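Pyrroline carboxylate reductase (Plasmodium falciparum, PDB 2RCY) probably catalyses the NADPH-dependent reduction of pyrroline-5-carboxylate to proline, and is captured here with NADP bound. Local coordinates at residues L175-E178 with S179-A183; Q200-K203 with G204-M208. All blocks are in the same frame, centred on the assembly; numbering follows the deposited sequence.

Overall arrangement
The same device appears twice here, on consecutive helices of the region assigned to the family's dimerisation domain. Contact 1 lies on helix 169-186 and contact 2 on helix 191-211; in each, a serine hydroxyl returns to the carbonyl four residues back. Their centres lie about 16 Å apart, and the two meet where Ile-177 CG1 packs on Ile-202 CD1 at 3.6 Å. Both touch the second subunit, so the helix pair belongs to the dimer interface. A bound magnesium ion lies about 4 Å from the Val-206 side chain and about 8 Å from that of Ile-177. Contact 1 lies away from the annotated sites, whereas the Ser-205 side chain is about 10 Å from bound NADP.

Contact 1. Residues L175-E178 with S179-A183; sequences LFIE and SLIDA
Two first torsions join Phe-176 to Leu-180: Phe-176 holds CG opposite its backbone N (chi1 -171°), while Leu-180 sets CG beside its backbone N (chi1 -75°), and with chi2 at 160° this brings CD1 over the ring. This is i to i+4 pairing within one alpha helix, 169-186, in the region assigned to the family's dimerisation domain. Leu-180 CD1 makes a CH-pi contact 3.9 Å from the Phe-176 ring centroid, over the face but displaced toward the rim, with its nearest ring atom Phe-176 CE2 at 3.6 Å. The Phe-176 ring also stacks with Phe-176 of the second subunit. One residue further on, the next i to i+4 pair, Ile-177 and Ile-181, lie side by side and point the same way, Ile-177 CG2 meeting Ile-181 CD1 at 3.8 Å; Val-198 of helix 191-211 packs against both Ile-177 and Leu-180.

Two acidic side chains lie on the helix's polar flank. Glu-178 OE2 and Asp-182 OD2 approach to 4.6 Å, but Lys-243 of the second subunit forms salt bridges with both, which probably offsets their mutual repulsion. Glu-178 OE1 has a further salt bridge to Lys-220 of that subunit, and Asp-182 OD1 one to Arg-191 within the chain. The buried hydroxyl of Ser-179 is satisfied by the helix itself: Leu-175 O accepts hydrogen bonds from Ser-179 N (2.8 Å) and Ser-179 OG (2.6 Å), the two donors arriving from opposite faces of the carbonyl plane.

Contact 2. Residues Q200-K203 with G204-M208; sequences QTIK and GSVEM
Ser-205 turns its hydroxyl back along helix 191-211, with OG beside its own backbone N (chi1 -58°), and donates to Thr-201 O at 2.7 Å. Ser-205 N binds the same oxygen at 3.2 Å from the other face of the carbonyl plane, so that Thr-201 O serves as a bifurcated acceptor, a common way for a serine inside a helix to satisfy its hydroxyl. The hydroxyl of Thr-201 bonds one turn earlier, to Leu-197 O.

Ile-202 and Val-206 are looser neighbours: their CG2 methyls stand 4.3 Å apart, and Val-206 CG2 comes closer to the backbone, 3.3 Å from Ile-202 O. Ile-202 packs on Ile-202 of the second subunit, placing this face of the helix in the dimer interface. On the partly exposed flank, Lys-203 runs extended as far as CE and then bends at its last torsion (chi4 56°). Lys-203 NZ and Glu-207 OE1 remain 4.5 Å apart, too far for a salt bridge.

The chemistry implies two unequal couplings: Ser-205 satisfies its buried hydroxyl through a direct bond to the main chain, whereas the Lys-203 and Glu-207 charges probably attract one another weakly at this distance.

Contact 1. Residues L175-E178 with S179-A183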
# COMPACT_ATOMS: atom_id res chain seq x y z
N LEU A 175 12.10 -18.58 11.80
CA LEU A 175 11.10 -17.52 11.87
C LEU A 175 9.72 -18.02 11.47
O LEU A 175 8.71 -17.61 12.04
CB LEU A 175 11.51 -16.31 11.02
CG LEU A 175 10.67 -15.03 11.12
CD1 LEU A 175 10.69 -14.44 12.52
CD2 LEU A 175 11.14 -14.00 10.11
N PHE A 176 9.68 -18.91 10.47
CA PHE A 176 8.45 -19.60 10.07
C PHE A 176 7.87 -20.36 11.26
O PHE A 176 6.70 -20.18 11.60
CB PHE A 176 8.76 -20.54 8.90
CG PHE A 176 7.54 -21.15 8.25
CD1 PHE A 176 6.61 -20.36 7.60
CD2 PHE A 176 7.37 -22.53 8.24
CE1 PHE A 176 5.49 -20.92 6.98
CE2 PHE A 176 6.26 -23.11 7.62
CZ PHE A 176 5.32 -22.30 6.99
N ILE A 177 8.70 -21.19 11.89
CA ILE A 177 8.34 -21.93 13.10
C ILE A 177 7.90 -20.99 14.22
O ILE A 177 6.90 -21.23 14.89
CB ILE A 177 9.51 -22.84 13.59
CG1 ILE A 177 9.84 -23.91 12.54
CG2 ILE A 177 9.19 -23.49 14.94
CD1 ILE A 177 11.21 -24.55 12.70
N GLU A 178 8.65 -19.90 14.39
CA GLU A 178 8.35 -18.86 15.37
C GLU A 178 6.97 -18.24 15.15
O GLU A 178 6.21 -18.06 16.10
CB GLU A 178 9.43 -17.78 15.33
CG GLU A 178 9.31 -16.67 16.37
CD GLU A 178 10.29 -15.53 16.14
OE1 GLU A 178 11.42 -15.80 15.66
OE2 GLU A 178 9.94 -14.37 16.44
N SER A 179 6.66 -17.93 13.89
CA SER A 179 5.39 -17.28 13.53
C SER A 179 4.19 -18.21 13.71
O SER A 179 3.12 -17.77 14.13
CB SER A 179 5.45 -16.78 12.08
OG SER A 179 6.63 -16.05 11.83
N LEU A 180 4.38 -19.48 13.38
CA LEU A 180 3.31 -20.48 13.50
C LEU A 180 2.93 -20.73 14.96
O LEU A 180 1.75 -20.83 15.29
CB LEU A 180 3.71 -21.79 12.82
CG LEU A 180 3.69 -21.84 11.29
CD1 LEU A 180 4.56 -22.98 10.79
CD2 LEU A 180 2.27 -21.97 10.75
N ILE A 181 3.94 -20.81 15.83
CA ILE A 181 3.73 -20.96 17.28
C ILE A 181 2.98 -19.76 17.86
O ILE A 181 2.01 -19.94 18.61
CB ILE A 181 5.07 -21.19 18.03
CG1 ILE A 181 5.70 -22.53 17.62
CG2 ILE A 181 4.86 -21.16 19.55
CD1 ILE A 181 7.16 -22.70 18.01
N ASP A 182 3.40 -18.55 17.49
CA ASP A 182 2.76 -17.31 17.94
C ASP A 182 1.29 -17.22 17.54
O ASP A 182 0.46 -16.74 18.32
CB ASP A 182 3.51 -16.09 17.41
CG ASP A 182 4.72 -15.74 18.26
OD1 ASP A 182 4.77 -16.17 19.43
OD2 ASP A 182 5.61 -15.04 17.76
N ALA A 183 0.98 -17.69 16.33
CA ALA A 183 -0.40 -17.76 15.85
C ALA A 183 -1.24 -18.69 16.72
O ALA A 183 -2.41 -18.41 17.00
CB ALA A 183 -0.42 -18.21 14.40

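Contact 2. Residues Q200-K203 with G204-M208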
# COMPACT_ATOMS: atom_id res chain seq x y z
N GLN A 200 5.87 -31.17 14.18
CA GLN A 200 5.36 -32.42 13.63
C GLN A 200 4.67 -32.22 12.28
O GLN A 200 4.69 -33.10 11.42
CB GLN A 200 4.42 -33.11 14.63
CG GLN A 200 3.93 -34.51 14.24
CD GLN A 200 5.05 -35.47 13.84
OE1 GLN A 200 6.16 -35.41 14.37
NE2 GLN A 200 4.76 -36.35 12.89
N THR A 201 4.06 -31.04 12.10
CA THR A 201 3.42 -30.68 10.84
C THR A 201 4.46 -30.45 9.74
O THR A 201 4.25 -30.85 8.59
CB THR A 201 2.52 -29.44 11.00
OG1 THR A 201 1.49 -29.72 11.96
CG2 THR A 201 1.86 -29.07 9.69
N ILE A 202 5.58 -29.82 10.10
CA ILE A 202 6.66 -29.56 9.15
C ILE A 202 7.42 -30.85 8.81
O ILE A 202 7.71 -31.10 7.64
CB ILE A 202 7.64 -28.47 9.66
CG1 ILE A 202 6.89 -27.15 9.88
CG2 ILE A 202 8.77 -28.26 8.66
CD1 ILE A 202 7.69 -26.10 10.63
N LYS A 203 7.71 -31.65 9.83
CA LYS A 203 8.39 -32.93 9.66
C LYS A 203 7.65 -33.85 8.69
O LYS A 203 8.26 -34.47 7.81
CB LYS A 203 8.58 -33.63 11.02
CG LYS A 203 9.31 -34.96 10.96
CD LYS A 203 9.64 -35.47 12.35
CE LYS A 203 10.27 -36.86 12.31
NZ LYS A 203 11.50 -36.90 11.46
N GLY A 204 6.33 -33.91 8.84
CA GLY A 204 5.48 -34.71 7.97
C GLY A 204 5.40 -34.18 6.55
O GLY A 204 5.36 -34.97 5.60
N SER A 205 5.38 -32.86 6.41
CA SER A 205 5.31 -32.21 5.11
C SER A 205 6.57 -32.44 4.27
O SER A 205 6.47 -32.73 3.08
CB SER A 205 5.05 -30.71 5.27
OG SER A 205 3.85 -30.47 5.98
N VAL A 206 7.73 -32.30 4.91
CA VAL A 206 9.02 -32.55 4.26
C VAL A 206 9.12 -33.99 3.77
O VAL A 206 9.54 -34.25 2.64
CB VAL A 206 10.21 -32.20 5.20
CG1 VAL A 206 11.54 -32.65 4.61
CG2 VAL A 206 10.24 -30.71 5.49
N GLU A 207 8.71 -34.93 4.62
CA GLU A 207 8.72 -36.35 4.30
C GLU A 207 7.81 -36.68 3.12
O GLU A 207 8.15 -37.54 2.29
CB GLU A 207 8.30 -37.18 5.52
CG GLU A 207 9.00 -38.53 5.62
CD GLU A 207 10.45 -38.41 6.05
OE1 GLU A 207 10.71 -37.78 7.10
OE2 GLU A 207 11.33 -38.94 5.34
N MSE A 208 6.67 -36.00 3.04
CA MSE A 208 5.73 -36.16 1.93
C MSE A 208 6.35 -35.75 0.60
O MSE A 208 6.16 -36.42 -0.41
CB MSE A 208 4.46 -35.34 2.18
CG MSE A 208 3.53 -35.90 3.25
SE MSE A 208 2.56 -37.52 2.73
CE MSE A 208 1.84 -36.94 1.02